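Local coordinates for protein KLLA0E08119p (Kluyveromyces lactis, PDB 3VA7) that probably carboxylates urea with bicarbonate and ATP through a biotin cofactor, this piece holding the biotin carboxylase, carboxyltransferase and biotin-carrier parts of a bifunctional urea-degrading enzyme, at residues R519-N524 and E544-V549; D1003-Y1008 and V1124-A1129; F1178-A1183 and V1195-A1200. All blocks are in the same frame, centred on the assembly; numbering follows the deposited sequence.

Contact 1 of 3, residues R519-N524 and E544-V549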
ATOM      1  N   ARG A 519      -7.137  18.468  18.933  1.00 36.68           N
ATOM      2  CA  ARG A 519      -7.988  19.461  19.556  1.00 37.05           C
ATOM      3  C   ARG A 519      -7.236  20.781  19.820  1.00 35.67           C
ATOM      4  O   ARG A 519      -7.793  21.858  19.640  1.00 35.06           O
ATOM      5  CB  ARG A 519      -8.585  18.905  20.867  1.00 37.88           C
ATOM      6  CG  ARG A 519      -9.541  19.862  21.579  1.00 40.45           C
ATOM      7  CD  ARG A 519     -10.639  20.326  20.679  1.00 44.70           C
ATOM      8  NE  ARG A 519     -11.782  20.801  21.455  1.00 53.53           N
ATOM      9  CZ  ARG A 519     -12.072  22.093  21.664  1.00 56.79           C
ATOM     10  NH1 ARG A 519     -13.158  22.423  22.361  1.00 57.83           N
ATOM     11  NH2 ARG A 519     -11.291  23.055  21.164  1.00 55.94           N
ATOM     12  N   VAL A 520      -5.971  20.693  20.199  1.00 34.66           N
ATOM     13  CA  VAL A 520      -5.259  21.879  20.602  1.00 34.65           C
ATOM     14  C   VAL A 520      -5.239  22.876  19.452  1.00 35.62           C
ATOM     15  O   VAL A 520      -5.158  24.095  19.671  1.00 36.42           O
ATOM     16  CB  VAL A 520      -3.855  21.558  21.095  1.00 34.52           C
ATOM     17  CG1 VAL A 520      -2.984  22.790  21.062  1.00 33.43           C
ATOM     18  CG2 VAL A 520      -3.892  20.863  22.494  1.00 32.71           C
ATOM     19  N   VAL A 521      -5.352  22.364  18.231  1.00 35.00           N
ATOM     20  CA  VAL A 521      -5.268  23.183  17.054  1.00 34.63           C
ATOM     21  C   VAL A 521      -6.670  23.417  16.486  1.00 34.94           C
ATOM     22  O   VAL A 521      -6.836  24.121  15.472  1.00 34.89           O
ATOM     23  CB  VAL A 521      -4.415  22.472  16.014  1.00 35.17           C
ATOM     24  CG1 VAL A 521      -4.431  23.211  14.821  1.00 37.72           C
ATOM     25  CG2 VAL A 521      -2.933  22.330  16.452  1.00 36.53           C
ATOM     26  N   GLY A 522      -7.697  22.849  17.117  1.00 34.76           N
ATOM     27  CA  GLY A 522      -9.062  23.100  16.663  1.00 35.11           C
ATOM     28  C   GLY A 522      -9.494  22.272  15.451  1.00 36.02           C
ATOM     29  O   GLY A 522     -10.474  22.602  14.779  1.00 36.61           O
ATOM     30  N   ASN A 523      -8.774  21.179  15.170  1.00 35.69           N
ATOM     31  CA  ASN A 523      -9.164  20.252  14.114  1.00 34.13           C
ATOM     32  C   ASN A 523     -10.472  19.520  14.476  1.00 33.40           C
ATOM     33  O   ASN A 523     -10.670  19.126  15.632  1.00 32.31           O
ATOM     34  CB  ASN A 523      -8.034  19.233  13.852  1.00 33.17           C
ATOM     35  CG  ASN A 523      -6.945  19.753  12.889  1.00 34.44           C
ATOM     36  OD1 ASN A 523      -7.129  20.736  12.177  1.00 35.04           O
ATOM     37  ND2 ASN A 523      -5.808  19.051  12.846  1.00 35.68           N
ATOM     38  N   ASN A 524     -11.357  19.328  13.484  1.00 33.66           N
ATOM     39  CA  ASN A 524     -12.323  18.201  13.511  1.00 33.33           C
ATOM     40  C   ASN A 524     -11.605  16.885  13.916  1.00 33.00           C
ATOM     41  O   ASN A 524     -10.446  16.679  13.549  1.00 32.83           O
ATOM     42  CB  ASN A 524     -12.967  18.024  12.142  1.00 33.43           C
ATOM     43  CG  ASN A 524     -13.990  16.883  12.122  1.00 33.97           C
ATOM     44  OD1 ASN A 524     -13.620  15.723  11.889  1.00 35.35           O
ATOM     45  ND2 ASN A 524     -15.292  17.217  12.343  1.00 28.07           N
ATOM     46  N   GLU A 544       1.784  28.726   5.568  1.00 52.00           N
ATOM     47  CA  GLU A 544       1.561  29.070   6.978  1.00 52.75           C
ATOM     48  C   GLU A 544       0.468  28.250   7.620  1.00 51.96           C
ATOM     49  O   GLU A 544      -0.497  27.876   6.972  1.00 52.20           O
ATOM     50  CB  GLU A 544       1.299  30.579   7.172  1.00 53.10           C
ATOM     51  CG  GLU A 544       0.051  31.143   6.492  1.00 57.50           C
ATOM     52  CD  GLU A 544      -0.527  32.375   7.230  1.00 65.41           C
ATOM     53  OE1 GLU A 544       0.270  33.236   7.724  1.00 65.65           O
ATOM     54  OE2 GLU A 544      -1.787  32.471   7.328  1.00 67.42           O
ATOM     55  N   THR A 545       0.598  28.000   8.917  1.00 51.64           N
ATOM     56  CA  THR A 545      -0.401  27.195   9.622  1.00 50.59           C
ATOM     57  C   THR A 545      -0.169  27.249  11.127  1.00 49.51           C
ATOM     58  O   THR A 545       0.732  27.936  11.586  1.00 50.50           O
ATOM     59  CB  THR A 545      -0.372  25.695   9.099  1.00 50.86           C
ATOM     60  OG1 THR A 545      -1.399  24.902   9.728  1.00 49.98           O
ATOM     61  CG2 THR A 545       1.001  25.059   9.306  1.00 50.39           C
ATOM     62  N   VAL A 546      -0.977  26.495  11.872  1.00 47.53           N
ATOM     63  CA  VAL A 546      -0.800  26.263  13.288  1.00 44.91           C
ATOM     64  C   VAL A 546      -0.432  24.773  13.535  1.00 43.62           C
ATOM     65  O   VAL A 546      -0.871  23.914  12.819  1.00 43.72           O
ATOM     66  CB  VAL A 546      -2.097  26.676  14.077  1.00 45.49           C
ATOM     67  CG1 VAL A 546      -1.864  26.632  15.570  1.00 44.89           C
ATOM     68  CG2 VAL A 546      -2.632  28.051  13.637  1.00 42.53           C
ATOM     69  N   ILE A 547       0.338  24.490  14.582  1.00 41.87           N
ATOM     70  CA  ILE A 547       0.936  23.195  14.860  1.00 39.77           C
ATOM     71  C   ILE A 547       0.806  22.920  16.343  1.00 39.68           C
ATOM     72  O   ILE A 547       0.713  23.851  17.134  1.00 39.58           O
ATOM     73  CB  ILE A 547       2.451  23.261  14.421  1.00 40.15           C
ATOM     74  CG1 ILE A 547       2.651  22.503  13.120  1.00 40.93           C
ATOM     75  CG2 ILE A 547       3.523  22.840  15.488  1.00 37.70           C
ATOM     76  CD1 ILE A 547       1.921  23.138  11.955  1.00 39.89           C
ATOM     77  N   ALA A 548       0.827  21.661  16.753  1.00 38.69           N
ATOM     78  CA  ALA A 548       0.925  21.385  18.163  1.00 37.56           C
ATOM     79  C   ALA A 548       1.544  20.053  18.293  1.00 37.56           C
ATOM     80  O   ALA A 548       1.497  19.277  17.351  1.00 38.39           O
ATOM     81  CB  ALA A 548      -0.429  21.379  18.772  1.00 37.90           C
ATOM     82  N   VAL A 549       2.156  19.778  19.442  1.00 37.30           N
ATOM     83  CA  VAL A 549       2.770  18.463  19.694  1.00 36.19           C
ATOM     84  C   VAL A 549       2.285  17.969  21.040  1.00 36.65           C
ATOM     85  O   VAL A 549       2.186  18.728  21.997  1.00 37.03           O
ATOM     86  CB  VAL A 549       4.304  18.524  19.659  1.00 35.73           C
ATOM     87  CG1 VAL A 549       4.912  17.167  19.884  1.00 31.65           C
ATOM     88  CG2 VAL A 549       4.766  19.058  18.300  1.00 35.65           C
TER
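Both Val521 methyls are put to work by a single torsion: with chi1 at 175°, CG1 lies anti to the backbone N and CG2 anti to the carbonyl carbon, and each meets a different residue of strand 545-550. CG2 of Val521 comes to 3.5 Å from Ala548 CB and also lies 3.8 Å from the backbone carbon C of Ile547. CG1 of Val521 stands 4.2 Å from Val546 CB, a looser approach. Val520 adds a second methyl to the same alanine, its CG1, held anti to N at chi1 161°, lying 3.7 Å from Ala548 CB. Ala548 CB is therefore met by one branch from each of two consecutive valines.

Helix 511-520 ends here in a Schellman motif, Gly522 taking a positive phi of 80° while its N bonds to Arg519 O at 2.7 Å. Ser591 of the neighbouring strand 587-592 also touches Val521 and Ala548, and Pro568 touches Val520 and Val546.

No hydrogen bond spans the two segments. What joins the helix end to the sheet in this part of the carboxyltransferase domain is apolar contact, methyls of two valines against Ala548 CB, Val546 CB and the strand backbone, consistent with cohesion from dispersion and water exclusion.

Contact 2 of 3, residues D1003-Y1008 and V1124-A1129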
ATOM      1  N   ASP A1003     -11.408 -33.439   4.306  1.00 32.96           N
ATOM      2  CA  ASP A1003     -11.121 -34.841   4.588  1.00 34.24           C
ATOM      3  C   ASP A1003     -10.505 -34.982   5.981  1.00 34.52           C
ATOM      4  O   ASP A1003      -9.433 -34.458   6.218  1.00 35.75           O
ATOM      5  CB  ASP A1003     -10.199 -35.416   3.498  1.00 34.20           C
ATOM      6  CG  ASP A1003     -10.119 -36.958   3.521  1.00 35.21           C
ATOM      7  OD1 ASP A1003      -9.907 -37.529   2.404  1.00 37.40           O
ATOM      8  OD2 ASP A1003     -10.246 -37.592   4.620  1.00 28.73           O
ATOM      9  N   PRO A1004     -11.184 -35.679   6.909  1.00 35.01           N
ATOM     10  CA  PRO A1004     -10.647 -35.803   8.271  1.00 35.24           C
ATOM     11  C   PRO A1004      -9.296 -36.508   8.362  1.00 35.48           C
ATOM     12  O   PRO A1004      -8.537 -36.268   9.337  1.00 35.82           O
ATOM     13  CB  PRO A1004     -11.739 -36.599   9.004  1.00 35.51           C
ATOM     14  CG  PRO A1004     -12.993 -36.186   8.278  1.00 34.74           C
ATOM     15  CD  PRO A1004     -12.546 -36.247   6.836  1.00 34.81           C
ATOM     16  N   ARG A1005      -9.003 -37.354   7.376  1.00 34.82           N
ATOM     17  CA  ARG A1005      -7.683 -38.022   7.268  1.00 34.89           C
ATOM     18  C   ARG A1005      -6.625 -37.033   6.782  1.00 35.05           C
ATOM     19  O   ARG A1005      -5.496 -37.442   6.490  1.00 36.16           O
ATOM     20  CB  ARG A1005      -7.746 -39.212   6.262  1.00 34.38           C
ATOM     21  CG  ARG A1005      -8.920 -40.150   6.518  1.00 34.92           C
ATOM     22  CD  ARG A1005      -9.281 -41.055   5.349  1.00 35.53           C
ATOM     23  NE  ARG A1005      -9.997 -40.406   4.243  1.00 40.29           N
ATOM     24  CZ  ARG A1005     -10.550 -41.084   3.222  1.00 41.14           C
ATOM     25  NH1 ARG A1005     -10.473 -42.429   3.183  1.00 42.18           N
ATOM     26  NH2 ARG A1005     -11.171 -40.446   2.230  1.00 34.62           N
ATOM     27  N   HIS A1006      -6.978 -35.751   6.612  1.00 33.39           N
ATOM     28  CA  HIS A1006      -5.977 -34.809   6.169  1.00 31.28           C
ATOM     29  C   HIS A1006      -5.580 -33.927   7.296  1.00 30.65           C
ATOM     30  O   HIS A1006      -4.869 -32.938   7.118  1.00 30.27           O
ATOM     31  CB  HIS A1006      -6.454 -34.012   4.987  1.00 31.56           C
ATOM     32  CG  HIS A1006      -6.343 -34.754   3.704  1.00 32.33           C
ATOM     33  ND1 HIS A1006      -7.065 -34.416   2.579  1.00 32.38           N
ATOM     34  CD2 HIS A1006      -5.599 -35.833   3.372  1.00 32.12           C
ATOM     35  CE1 HIS A1006      -6.767 -35.248   1.607  1.00 32.17           C
ATOM     36  NE2 HIS A1006      -5.878 -36.119   2.062  1.00 33.24           N
ATOM     37  N   ARG A1007      -6.023 -34.298   8.487  1.00 30.12           N
ATOM     38  CA  ARG A1007      -5.855 -33.419   9.618  1.00 29.29           C
ATOM     39  C   ARG A1007      -4.793 -34.021  10.449  1.00 29.30           C
ATOM     40  O   ARG A1007      -4.994 -35.073  11.020  1.00 29.30           O
ATOM     41  CB  ARG A1007      -7.154 -33.235  10.401  1.00 28.36           C
ATOM     42  CG  ARG A1007      -8.229 -32.689   9.545  1.00 28.12           C
ATOM     43  CD  ARG A1007      -9.584 -32.758  10.175  1.00 24.90           C
ATOM     44  NE  ARG A1007     -10.580 -32.295   9.218  1.00 22.01           N
ATOM     45  CZ  ARG A1007     -11.905 -32.349   9.412  1.00 22.56           C
ATOM     46  NH1 ARG A1007     -12.403 -32.832  10.542  1.00 16.68           N
ATOM     47  NH2 ARG A1007     -12.741 -31.929   8.444  1.00 20.13           N
ATOM     48  N   TYR A1008      -3.674 -33.311  10.512  1.00 29.66           N
ATOM     49  CA  TYR A1008      -2.443 -33.744  11.124  1.00 29.58           C
ATOM     50  C   TYR A1008      -2.228 -33.047  12.455  1.00 29.98           C
ATOM     51  O   TYR A1008      -2.604 -31.861  12.640  1.00 30.66           O
ATOM     52  CB  TYR A1008      -1.331 -33.381  10.149  1.00 30.38           C
ATOM     53  CG  TYR A1008      -1.344 -34.240   8.869  1.00 32.08           C
ATOM     54  CD1 TYR A1008      -1.918 -35.514   8.891  1.00 32.21           C
ATOM     55  CD2 TYR A1008      -0.722 -33.813   7.679  1.00 31.99           C
ATOM     56  CE1 TYR A1008      -1.927 -36.334   7.784  1.00 35.42           C
ATOM     57  CE2 TYR A1008      -0.691 -34.652   6.534  1.00 34.84           C
ATOM     58  CZ  TYR A1008      -1.312 -35.921   6.595  1.00 38.83           C
ATOM     59  OH  TYR A1008      -1.344 -36.825   5.513  1.00 41.22           O
ATOM     60  N   VAL A1124     -12.308 -43.575  10.521  1.00 54.77           N
ATOM     61  CA  VAL A1124     -12.209 -44.005  11.925  1.00 55.55           C
ATOM     62  C   VAL A1124     -10.887 -44.680  12.263  1.00 55.25           C
ATOM     63  O   VAL A1124     -10.255 -44.350  13.238  1.00 55.13           O
ATOM     64  CB  VAL A1124     -13.403 -44.882  12.331  1.00 56.37           C
ATOM     65  CG1 VAL A1124     -13.277 -45.324  13.822  1.00 56.11           C
ATOM     66  CG2 VAL A1124     -14.726 -44.106  12.074  1.00 55.57           C
ATOM     67  N   ALA A1125     -10.491 -45.630  11.435  1.00 56.05           N
ATOM     68  CA  ALA A1125      -9.141 -46.188  11.433  1.00 56.42           C
ATOM     69  C   ALA A1125      -8.088 -45.073  11.532  1.00 57.27           C
ATOM     70  O   ALA A1125      -7.187 -45.144  12.404  1.00 57.43           O
ATOM     71  CB  ALA A1125      -8.916 -46.981  10.158  1.00 55.97           C
ATOM     72  N   PHE A1126      -8.184 -44.062  10.644  1.00 56.73           N
ATOM     73  CA  PHE A1126      -7.254 -42.928  10.697  1.00 56.40           C
ATOM     74  C   PHE A1126      -7.255 -42.235  12.066  1.00 57.08           C
ATOM     75  O   PHE A1126      -6.202 -41.986  12.617  1.00 57.46           O
ATOM     76  CB  PHE A1126      -7.461 -41.912   9.559  1.00 55.78           C
ATOM     77  CG  PHE A1126      -6.532 -40.746   9.643  1.00 54.09           C
ATOM     78  CD1 PHE A1126      -5.337 -40.738   8.934  1.00 54.12           C
ATOM     79  CD2 PHE A1126      -6.816 -39.673  10.484  1.00 52.25           C
ATOM     80  CE1 PHE A1126      -4.444 -39.665   9.051  1.00 53.60           C
ATOM     81  CE2 PHE A1126      -5.934 -38.604  10.609  1.00 51.72           C
ATOM     82  CZ  PHE A1126      -4.755 -38.600   9.885  1.00 52.82           C
ATOM     83  N   GLN A1127      -8.439 -41.966  12.614  1.00 58.40           N
ATOM     84  CA  GLN A1127      -8.593 -41.228  13.869  1.00 59.38           C
ATOM     85  C   GLN A1127      -8.132 -41.967  15.111  1.00 60.32           C
ATOM     86  O   GLN A1127      -7.534 -41.385  16.016  1.00 59.77           O
ATOM     87  CB  GLN A1127     -10.049 -40.810  14.055  1.00 59.11           C
ATOM     88  CG  GLN A1127     -10.343 -39.440  13.512  1.00 59.86           C
ATOM     89  CD  GLN A1127     -11.843 -39.139  13.352  1.00 61.26           C
ATOM     90  OE1 GLN A1127     -12.688 -40.036  13.319  1.00 61.25           O
ATOM     91  NE2 GLN A1127     -12.163 -37.861  13.238  1.00 60.51           N
ATOM     92  N   GLU A1128      -8.439 -43.254  15.167  1.00 62.14           N
ATOM     93  CA  GLU A1128      -8.151 -44.033  16.361  1.00 63.74           C
ATOM     94  C   GLU A1128      -6.625 -44.132  16.509  1.00 63.11           C
ATOM     95  O   GLU A1128      -6.097 -44.097  17.612  1.00 62.70           O
ATOM     96  CB  GLU A1128      -8.844 -45.407  16.268  1.00 64.76           C
ATOM     97  CG  GLU A1128      -9.533 -45.849  17.579  1.00 69.29           C
ATOM     98  CD  GLU A1128     -10.942 -46.475  17.365  1.00 75.30           C
ATOM     99  OE1 GLU A1128     -11.761 -46.433  18.318  1.00 77.26           O
ATOM    100  OE2 GLU A1128     -11.244 -47.006  16.261  1.00 76.91           O
ATOM    101  N   ALA A1129      -5.935 -44.170  15.370  1.00 62.95           N
ATOM    102  CA  ALA A1129      -4.492 -44.355  15.321  1.00 62.67           C
ATOM    103  C   ALA A1129      -3.676 -43.063  15.261  1.00 62.99           C
ATOM    104  O   ALA A1129      -2.600 -43.062  14.663  1.00 63.27           O
ATOM    105  CB  ALA A1129      -4.137 -45.220  14.133  1.00 62.23           C
TER
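Phe1126 projects from helix 1120-1128 with its ring laid flat against the backbone of Arg1005, and the other contacts follow from that orientation. The Arg1005 CA sits over the ring centre, 3.6 Å from the centroid and 7° off the normal, a CH-pi contact made with the face. Arg1005 O also lies over the face, 3.6 Å from Phe1126 CE1. The ring reaches the turn because CG of Phe1126 is anti to its backbone N (chi1 179°), directing it away from the helix.

Around the rim of the same ring the partners change. Arg1007 O is near the ring plane, 3.7 Å from Phe1126 CE2, while Pro1004 O approaches that carbon obliquely. Tyr1008 meets Phe1126 edge against edge, Tyr1008 CE1 lying 4.2 Å from Phe1126 CZ, with the two side chains crossing at about a right angle. The aliphatic part of Arg1005 runs past the base of the phenylalanine, its CG 3.8 Å from Phe1126 CB, before the chain bends at chi3 and carries the guanidinium away, its plane almost perpendicular to the ring.

That guanidinium grips Asp1003 side-on. Arg1005 NE, in plane, takes the syn lone pair of Asp1003 OD2 at 2.9 Å (N-H...O angle 169°), and NH2 reaches OD1 at 3.2 Å. OD2 also accepts from Arg1005 N, forming an Asx turn, and NH1 bonds to Ser1122 OG of helix 1120-1128.

This is structural packing of the loop after strand 997-1001, in the carboxyltransferase C/D range, against a later helix. No hydrogen bond joins the segments; the doubly bonded OD2 probably stiffens the backbone under the ring, and Arg1007 O is probably favourably placed toward the partly positive C-H edge.

Contact 3 of 3, residues F1178-A1183 and V1195-A1200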
ATOM      1  N   PHE A1178      21.565  -9.285  18.945  1.00 35.25           N
ATOM      2  CA  PHE A1178      22.515  -9.311  17.823  1.00 33.93           C
ATOM      3  C   PHE A1178      22.239 -10.480  16.941  1.00 33.37           C
ATOM      4  O   PHE A1178      22.219 -11.631  17.376  1.00 32.31           O
ATOM      5  CB  PHE A1178      23.950  -9.344  18.350  1.00 34.78           C
ATOM      6  CG  PHE A1178      25.022  -9.293  17.278  1.00 34.01           C
ATOM      7  CD1 PHE A1178      25.733  -8.116  17.049  1.00 32.74           C
ATOM      8  CD2 PHE A1178      25.343 -10.442  16.519  1.00 32.89           C
ATOM      9  CE1 PHE A1178      26.756  -8.072  16.085  1.00 29.37           C
ATOM     10  CE2 PHE A1178      26.336 -10.399  15.555  1.00 30.99           C
ATOM     11  CZ  PHE A1178      27.061  -9.208  15.358  1.00 28.65           C
ATOM     12  N   TRP A1179      22.041 -10.171  15.677  1.00 34.19           N
ATOM     13  CA  TRP A1179      21.645 -11.165  14.699  1.00 34.97           C
ATOM     14  C   TRP A1179      22.871 -11.796  14.056  1.00 35.70           C
ATOM     15  O   TRP A1179      23.127 -12.998  14.249  1.00 36.61           O
ATOM     16  CB  TRP A1179      20.773 -10.494  13.653  1.00 35.59           C
ATOM     17  CG  TRP A1179      20.146 -11.421  12.619  1.00 36.44           C
ATOM     18  CD1 TRP A1179      20.562 -12.674  12.264  1.00 33.95           C
ATOM     19  CD2 TRP A1179      19.013 -11.119  11.784  1.00 35.57           C
ATOM     20  NE1 TRP A1179      19.730 -13.183  11.291  1.00 35.61           N
ATOM     21  CE2 TRP A1179      18.787 -12.245  10.963  1.00 33.92           C
ATOM     22  CE3 TRP A1179      18.163 -10.009  11.665  1.00 36.39           C
ATOM     23  CZ2 TRP A1179      17.751 -12.304  10.024  1.00 32.10           C
ATOM     24  CZ3 TRP A1179      17.104 -10.079  10.732  1.00 37.78           C
ATOM     25  CH2 TRP A1179      16.925 -11.226   9.915  1.00 33.69           C
ATOM     26  N   LYS A1180      23.624 -10.980  13.314  1.00 35.04           N
ATOM     27  CA  LYS A1180      24.750 -11.447  12.497  1.00 35.54           C
ATOM     28  C   LYS A1180      25.585 -10.241  11.998  1.00 35.53           C
ATOM     29  O   LYS A1180      25.045  -9.111  11.872  1.00 36.61           O
ATOM     30  CB  LYS A1180      24.256 -12.292  11.304  1.00 35.18           C
ATOM     31  CG  LYS A1180      23.451 -11.496  10.276  1.00 35.84           C
ATOM     32  CD  LYS A1180      23.100 -12.304   9.071  1.00 37.29           C
ATOM     33  CE  LYS A1180      21.811 -11.790   8.479  1.00 38.48           C
ATOM     34  NZ  LYS A1180      21.251 -12.826   7.621  1.00 38.08           N
ATOM     35  N   PRO A1181      26.886 -10.451  11.714  1.00 35.02           N
ATOM     36  CA  PRO A1181      27.636  -9.287  11.216  1.00 35.56           C
ATOM     37  C   PRO A1181      27.466  -9.129   9.713  1.00 35.88           C
ATOM     38  O   PRO A1181      27.117 -10.082   9.054  1.00 35.77           O
ATOM     39  CB  PRO A1181      29.083  -9.638  11.561  1.00 34.99           C
ATOM     40  CG  PRO A1181      29.139 -11.148  11.525  1.00 33.26           C
ATOM     41  CD  PRO A1181      27.748 -11.647  11.863  1.00 35.17           C
ATOM     42  N   VAL A1182      27.679  -7.936   9.181  1.00 37.58           N
ATOM     43  CA  VAL A1182      27.719  -7.752   7.728  1.00 39.11           C
ATOM     44  C   VAL A1182      29.159  -7.855   7.184  1.00 40.31           C
ATOM     45  O   VAL A1182      29.452  -8.682   6.300  1.00 41.35           O
ATOM     46  CB  VAL A1182      27.109  -6.388   7.305  1.00 40.03           C
ATOM     47  CG1 VAL A1182      27.301  -6.127   5.744  1.00 38.11           C
ATOM     48  CG2 VAL A1182      25.644  -6.320   7.739  1.00 38.03           C
ATOM     49  N   ALA A1183      30.043  -7.018   7.718  1.00 40.24           N
ATOM     50  CA  ALA A1183      31.417  -6.982   7.287  1.00 41.18           C
ATOM     51  C   ALA A1183      32.299  -7.851   8.185  1.00 42.96           C
ATOM     52  O   ALA A1183      31.919  -8.184   9.334  1.00 43.03           O
ATOM     53  CB  ALA A1183      31.879  -5.592   7.288  1.00 40.59           C
ATOM     54  N   VAL A1195      27.627  -2.654   8.737  1.00 40.21           N
ATOM     55  CA  VAL A1195      28.682  -3.335   9.513  1.00 38.50           C
ATOM     56  C   VAL A1195      28.154  -4.497  10.302  1.00 37.65           C
ATOM     57  O   VAL A1195      28.707  -5.595  10.209  1.00 36.97           O
ATOM     58  CB  VAL A1195      29.372  -2.429  10.533  1.00 38.94           C
ATOM     59  CG1 VAL A1195      30.564  -3.189  11.202  1.00 36.53           C
ATOM     60  CG2 VAL A1195      29.802  -1.091   9.890  1.00 38.63           C
ATOM     61  N   ILE A1196      27.114  -4.236  11.111  1.00 35.97           N
ATOM     62  CA  ILE A1196      26.386  -5.299  11.805  1.00 34.42           C
ATOM     63  C   ILE A1196      24.842  -5.209  11.740  1.00 34.12           C
ATOM     64  O   ILE A1196      24.273  -4.160  11.441  1.00 33.66           O
ATOM     65  CB  ILE A1196      26.842  -5.465  13.264  1.00 34.60           C
ATOM     66  CG1 ILE A1196      26.185  -4.401  14.148  1.00 35.51           C
ATOM     67  CG2 ILE A1196      28.348  -5.458  13.374  1.00 31.91           C
ATOM     68  CD1 ILE A1196      25.588  -4.966  15.399  1.00 33.74           C
ATOM     69  N   ILE A1197      24.178  -6.336  12.006  1.00 34.06           N
ATOM     70  CA  ILE A1197      22.727  -6.396  12.018  1.00 33.57           C
ATOM     71  C   ILE A1197      22.150  -6.815  13.391  1.00 34.44           C
ATOM     72  O   ILE A1197      22.595  -7.772  14.038  1.00 34.29           O
ATOM     73  CB  ILE A1197      22.205  -7.312  10.908  1.00 33.17           C
ATOM     74  CG1 ILE A1197      22.597  -6.804   9.508  1.00 32.23           C
ATOM     75  CG2 ILE A1197      20.728  -7.391  10.932  1.00 32.94           C
ATOM     76  CD1 ILE A1197      22.307  -7.869   8.403  1.00 26.15           C
ATOM     77  N   ILE A1198      21.121  -6.090  13.802  1.00 35.07           N
ATOM     78  CA  ILE A1198      20.441  -6.299  15.088  1.00 35.09           C
ATOM     79  C   ILE A1198      19.041  -6.685  14.699  1.00 35.00           C
ATOM     80  O   ILE A1198      18.575  -6.334  13.610  1.00 35.39           O
ATOM     81  CB  ILE A1198      20.574  -4.903  15.893  1.00 36.14           C
ATOM     82  CG1 ILE A1198      21.941  -4.825  16.581  1.00 35.09           C
ATOM     83  CG2 ILE A1198      19.438  -4.499  16.834  1.00 34.35           C
ATOM     84  CD1 ILE A1198      22.401  -6.148  17.135  1.00 38.93           C
ATOM     85  N   GLU A1199      18.349  -7.445  15.522  1.00 34.90           N
ATOM     86  CA  GLU A1199      16.873  -7.343  15.427  1.00 34.12           C
ATOM     87  C   GLU A1199      16.391  -6.425  16.524  1.00 33.45           C
ATOM     88  O   GLU A1199      16.603  -6.709  17.709  1.00 32.57           O
ATOM     89  CB  GLU A1199      16.122  -8.693  15.488  1.00 34.36           C
ATOM     90  CG  GLU A1199      14.607  -8.541  15.190  1.00 31.87           C
ATOM     91  CD  GLU A1199      13.825  -9.836  15.313  1.00 31.86           C
ATOM     92  OE1 GLU A1199      14.117 -10.670  16.213  1.00 33.04           O
ATOM     93  OE2 GLU A1199      12.883 -10.023  14.513  1.00 31.15           O
ATOM     94  N   ALA A1200      15.766  -5.330  16.117  1.00 32.87           N
ATOM     95  CA  ALA A1200      15.112  -4.398  17.035  1.00 32.62           C
ATOM     96  C   ALA A1200      13.683  -4.163  16.558  1.00 33.52           C
ATOM     97  O   ALA A1200      13.460  -3.830  15.378  1.00 34.00           O
ATOM     98  CB  ALA A1200      15.837  -3.105  17.055  1.00 32.15           C
TER
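Trp1179 and Lys1180 both turn their N-H groups to Ile1197 O, a classic beta bulge that shifts the antiparallel register by one. The Trp1179 N bond to Ile1197 O is 3.0 Å long, whereas that from Lys1180 N to the same oxygen is weak at 3.4 Å. In return, Ile1197 N donates to Lys1180 O at 2.9 Å, nearly along the C=O axis (168°). Val1195 O again takes two donors, Val1182 N at 2.8 Å and Ala1183 N at 3.2 Å, both from the same face of its carbonyl plane.

Apolar contacts occupy both faces of this strand pair. On one, Phe1178 crosses Ile1196 and Ile1198 at about right angles, its CE1 against Ile1196 CD1. On the other, chi1 of -62° in Ile1197 divides its branches: CG1 packs 3.6 Å from Val1182 CG2, and CG2 lies 3.7 Å from Trp1179 CE3.

Polar ends lead out to the carboxyltransferase: Trp1179 NE1 bonds to Glu948, while Glu1199 binds Arg945, Thr1018 and Asn696. The antiparallel pair is part of the flattened beta-barrel of the biotin-carrier domain, where strand 1194-1200 runs into the hairpin turn, before strand 1203-1208, that holds biotin-bearing Lys1202.

From the N terminus, contact 1 comes first, closing a short excursion of 19 residues, nine of them in strands, between helix 511-520 and strand 545-550 in the carboxyltransferase A/B range. Contact 2 spans far more: 115 residues separate the loop at 1003-1008, in the C/D range, from helix 1120-1128. Contact 3 then closes 11 residues between neighbouring strands of the biotin-carrier domain. The three follow in series, none nested and none crossing. They are also apart in space: the centres of contacts 1 and 2 lie 62 Å from each other, on opposite sides of the chain's centre, with contact 3 about 41 and 45 Å from theirs.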